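Local coordinates for WbbM protein (Klebsiella pneumoniae, PDB 6U4B), which is thought to act as a bifunctional, metal-dependent glycosyltransferase that polymerises O-antigen polysaccharide and assembles as a trimer, at residues 524-529 with 558-563. Sequence-based numbering, arbitrary orientation.
Sequences EWNVYH and MIHYAG. With MG (magnesium ion), chain C.
His560 binds the magnesium ion through NE2 at 2.1 Å, while its other ring nitrogen, ND1, donates to OD1 of Asn526 at 3.1 Å. That bond bends to 140° at the hydrogen but lands on a lone pair in the amide's carbonyl plane, although OD1 sits 17° out of the imidazole plane. Both side chains have CG anti to the backbone N (chi1 -164° for His560), which runs them side by side. CB of Ala562 lies 3.6 Å above the centre of the His560 ring plane and also meets the edge of the Tyr528 ring. Met558, bent at chi2 and chi3, lays CE beside the Asn526 amide, and its CB rests obliquely on CE3 of Trp525 at 4.0 Å. Beyond the strand, the His529 ring crosses Tyr561 edge-to-face, taking the tyrosine edge on its face; CA of Tyr561 makes a CH-pi contact with the imidazole, 3.7 Å from its centroid. NE2 of His529 is anchored by the carbonyl of Asn565.

Parallel pairing of Val527 with Ile559 and Tyr528 with His560 sets this register. Val527 N donates to Met558 O, His560 N to Val527 O at 2.7 Å, and His529 N to His560 O. The strands belong to a beta-alpha-beta unit crossing over through helix 543-554, and strand 558-560 also pairs with 409-411, next to Asp406 and Asp408, which complete the protein's share of the metal site. Two aspartates and a histidine on one metal are consistent with the DXD-type site of family 8 glycosyltransferases. Gln473 in turn holds ND2 of Asn526. With ND1 as donor, NE2 presents its lone pair to the metal; held by both ion and amide, the ring should rotate little, and the amide probably makes His560 a somewhat stronger ligand.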
ATOM      1  N   GLU A 524      -8.115   3.342 -28.448  1.00 46.46           N
ATOM      2  CA  GLU A 524      -7.894   3.486 -27.013  1.00 47.29           C
ATOM      3  C   GLU A 524      -7.805   2.142 -26.299  1.00 45.18           C
ATOM      4  O   GLU A 524      -7.293   2.082 -25.176  1.00 49.59           O
ATOM      5  CB  GLU A 524      -9.012   4.322 -26.381  1.00 38.49           C
ATOM      6  CG  GLU A 524      -9.011   5.799 -26.759  1.00 75.23           C
ATOM      7  CD  GLU A 524      -9.479   6.053 -28.183  1.00 71.42           C
ATOM      8  OE1 GLU A 524      -8.891   6.927 -28.855  1.00 70.73           O
ATOM      9  OE2 GLU A 524     -10.433   5.380 -28.624  1.00 67.00           O
ATOM     10  N   TRP A 525      -8.286   1.068 -26.920  1.00 41.87           N
ATOM     11  CA  TRP A 525      -8.305  -0.248 -26.298  1.00 41.56           C
ATOM     12  C   TRP A 525      -7.051  -1.068 -26.576  1.00 39.28           C
ATOM     13  O   TRP A 525      -6.960  -2.208 -26.110  1.00 35.45           O
ATOM     14  CB  TRP A 525      -9.546  -1.027 -26.748  1.00 41.20           C
ATOM     15  CG  TRP A 525     -10.729  -0.774 -25.871  1.00 44.89           C
ATOM     16  CD1 TRP A 525     -11.872  -0.103 -26.199  1.00 45.10           C
ATOM     17  CD2 TRP A 525     -10.875  -1.172 -24.503  1.00 44.56           C
ATOM     18  NE1 TRP A 525     -12.724  -0.066 -25.119  1.00 48.36           N
ATOM     19  CE2 TRP A 525     -12.134  -0.715 -24.066  1.00 47.99           C
ATOM     20  CE3 TRP A 525     -10.063  -1.871 -23.605  1.00 46.50           C
ATOM     21  CZ2 TRP A 525     -12.602  -0.939 -22.772  1.00 52.33           C
ATOM     22  CZ3 TRP A 525     -10.528  -2.092 -22.321  1.00 50.70           C
ATOM     23  CH2 TRP A 525     -11.785  -1.627 -21.916  1.00 51.77           C
ATOM     24  N   ASN A 526      -6.085  -0.520 -27.313  1.00 42.60           N
ATOM     25  CA  ASN A 526      -4.838  -1.228 -27.580  1.00 46.11           C
ATOM     26  C   ASN A 526      -3.727  -0.229 -27.877  1.00 43.13           C
ATOM     27  O   ASN A 526      -3.243  -0.146 -29.010  1.00 40.03           O
ATOM     28  CB  ASN A 526      -5.012  -2.205 -28.746  1.00 42.74           C
ATOM     29  CG  ASN A 526      -3.927  -3.266 -28.786  1.00 40.02           C
ATOM     30  OD1 ASN A 526      -2.823  -3.067 -28.279  1.00 37.51           O
ATOM     31  ND2 ASN A 526      -4.240  -4.404 -29.394  1.00 44.36           N
ATOM     32  N   VAL A 527      -3.305   0.521 -26.865  1.00 42.23           N
ATOM     33  CA  VAL A 527      -2.348   1.606 -27.044  1.00 41.92           C
ATOM     34  C   VAL A 527      -0.946   1.058 -26.805  1.00 44.19           C
ATOM     35  O   VAL A 527      -0.607   0.650 -25.690  1.00 43.65           O
ATOM     36  CB  VAL A 527      -2.654   2.781 -26.106  1.00 43.05           C
ATOM     37  CG1 VAL A 527      -1.638   3.902 -26.296  1.00 39.05           C
ATOM     38  CG2 VAL A 527      -4.067   3.294 -26.350  1.00 43.04           C
ATOM     39  N   TYR A 528      -0.127   1.043 -27.856  1.00 44.06           N
ATOM     40  CA  TYR A 528       1.279   0.705 -27.691  1.00 51.87           C
ATOM     41  C   TYR A 528       1.955   1.719 -26.778  1.00 60.44           C
ATOM     42  O   TYR A 528       1.738   2.929 -26.898  1.00 55.97           O
ATOM     43  CB  TYR A 528       1.994   0.684 -29.042  1.00 58.84           C
ATOM     44  CG  TYR A 528       1.539  -0.393 -30.000  1.00 73.15           C
ATOM     45  CD1 TYR A 528       0.643  -0.106 -31.020  1.00 79.18           C
ATOM     46  CD2 TYR A 528       2.023  -1.691 -29.898  1.00 75.03           C
ATOM     47  CE1 TYR A 528       0.231  -1.080 -31.904  1.00 79.80           C
ATOM     48  CE2 TYR A 528       1.618  -2.675 -30.779  1.00 77.75           C
ATOM     49  CZ  TYR A 528       0.722  -2.363 -31.780  1.00 81.47           C
ATOM     50  OH  TYR A 528       0.315  -3.337 -32.663  1.00 84.59           O
ATOM     51  N   HIS A 529       2.780   1.224 -25.858  1.00 66.26           N
ATOM     52  CA  HIS A 529       3.541   2.126 -25.004  1.00 76.64           C
ATOM     53  C   HIS A 529       4.717   2.763 -25.733  1.00 87.77           C
ATOM     54  O   HIS A 529       5.295   3.725 -25.216  1.00 87.13           O
ATOM     55  CB  HIS A 529       4.030   1.391 -23.752  1.00 72.61           C
ATOM     56  CG  HIS A 529       5.176   0.460 -23.998  1.00 73.31           C
ATOM     57  ND1 HIS A 529       5.154  -0.507 -24.979  1.00 72.20           N
ATOM     58  CD2 HIS A 529       6.375   0.342 -23.380  1.00 76.20           C
ATOM     59  CE1 HIS A 529       6.293  -1.176 -24.959  1.00 73.21           C
ATOM     60  NE2 HIS A 529       7.051  -0.682 -23.997  1.00 76.25           N
ATOM     61  N   MET A 558      -6.510   0.468 -22.568  1.00 42.58           N
ATOM     62  CA  MET A 558      -5.589  -0.633 -22.317  1.00 42.05           C
ATOM     63  C   MET A 558      -4.231  -0.234 -22.866  1.00 41.90           C
ATOM     64  O   MET A 558      -4.138   0.267 -23.990  1.00 38.59           O
ATOM     65  CB  MET A 558      -6.074  -1.942 -22.958  1.00 40.61           C
ATOM     66  CG  MET A 558      -5.113  -3.118 -22.792  1.00 36.99           C
ATOM     67  SD  MET A 558      -3.816  -3.218 -24.050  1.00 43.60           S
ATOM     68  CE  MET A 558      -4.600  -4.262 -25.281  1.00 45.27           C
ATOM     69  N   ILE A 559      -3.189  -0.462 -22.076  1.00 37.33           N
ATOM     70  CA  ILE A 559      -1.819  -0.141 -22.450  1.00 37.80           C
ATOM     71  C   ILE A 559      -1.115  -1.443 -22.799  1.00 41.01           C
ATOM     72  O   ILE A 559      -1.097  -2.381 -21.996  1.00 37.34           O
ATOM     73  CB  ILE A 559      -1.092   0.599 -21.318  1.00 41.16           C
ATOM     74  CG1 ILE A 559      -1.802   1.919 -21.017  1.00 40.32           C
ATOM     75  CG2 ILE A 559       0.366   0.823 -21.678  1.00 42.98           C
ATOM     76  CD1 ILE A 559      -1.409   2.546 -19.695  1.00 42.18           C
ATOM     77  N   HIS A 560      -0.543  -1.509 -23.996  1.00 38.40           N
ATOM     78  CA  HIS A 560       0.099  -2.716 -24.497  1.00 39.86           C
ATOM     79  C   HIS A 560       1.608  -2.504 -24.481  1.00 41.71           C
ATOM     80  O   HIS A 560       2.137  -1.703 -25.259  1.00 43.11           O
ATOM     81  CB  HIS A 560      -0.398  -3.050 -25.903  1.00 46.54           C
ATOM     82  CG  HIS A 560      -0.094  -4.451 -26.332  1.00 55.46           C
ATOM     83  ND1 HIS A 560      -0.555  -4.984 -27.517  1.00 57.95           N
ATOM     84  CD2 HIS A 560       0.622  -5.431 -25.732  1.00 55.95           C
ATOM     85  CE1 HIS A 560      -0.136  -6.232 -27.628  1.00 58.76           C
ATOM     86  NE2 HIS A 560       0.580  -6.528 -26.558  1.00 60.19           N
ATOM     87  N   TYR A 561       2.302  -3.232 -23.605  1.00 43.64           N
ATOM     88  CA  TYR A 561       3.754  -3.142 -23.547  1.00 48.91           C
ATOM     89  C   TYR A 561       4.394  -4.089 -24.551  1.00 56.27           C
ATOM     90  O   TYR A 561       5.317  -4.838 -24.213  1.00 56.71           O
ATOM     91  CB  TYR A 561       4.256  -3.430 -22.137  1.00 48.06           C
ATOM     92  CG  TYR A 561       3.672  -2.495 -21.112  1.00 46.64           C
ATOM     93  CD1 TYR A 561       2.555  -2.860 -20.375  1.00 42.67           C
ATOM     94  CD2 TYR A 561       4.210  -1.232 -20.907  1.00 44.34           C
ATOM     95  CE1 TYR A 561       2.005  -2.002 -19.446  1.00 38.74           C
ATOM     96  CE2 TYR A 561       3.669  -0.367 -19.978  1.00 45.05           C
ATOM     97  CZ  TYR A 561       2.567  -0.760 -19.252  1.00 44.00           C
ATOM     98  OH  TYR A 561       2.019   0.093 -18.326  1.00 41.76           O
ATOM     99  N   ALA A 562       3.917  -4.052 -25.791  1.00 63.86           N
ATOM    100  CA  ALA A 562       4.464  -4.919 -26.821  1.00 71.89           C
ATOM    101  C   ALA A 562       5.857  -4.459 -27.219  1.00 79.46           C
ATOM    102  O   ALA A 562       6.106  -3.267 -27.419  1.00 77.58           O
ATOM    103  CB  ALA A 562       3.547  -4.944 -28.041  1.00 69.86           C
ATOM    104  N   GLY A 563       6.773  -5.414 -27.322  1.00 88.48           N
ATOM    105  CA  GLY A 563       8.104  -5.110 -27.800  1.00 95.93           C
ATOM    106  C   GLY A 563       9.219  -5.615 -26.910  1.00102.94           C
ATOM    107  O   GLY A 563       9.060  -6.596 -26.177  1.00105.26           O
TER
HETATM  108 MG    MG C 602       1.532  -8.352 -26.475  1.00 35.94          MG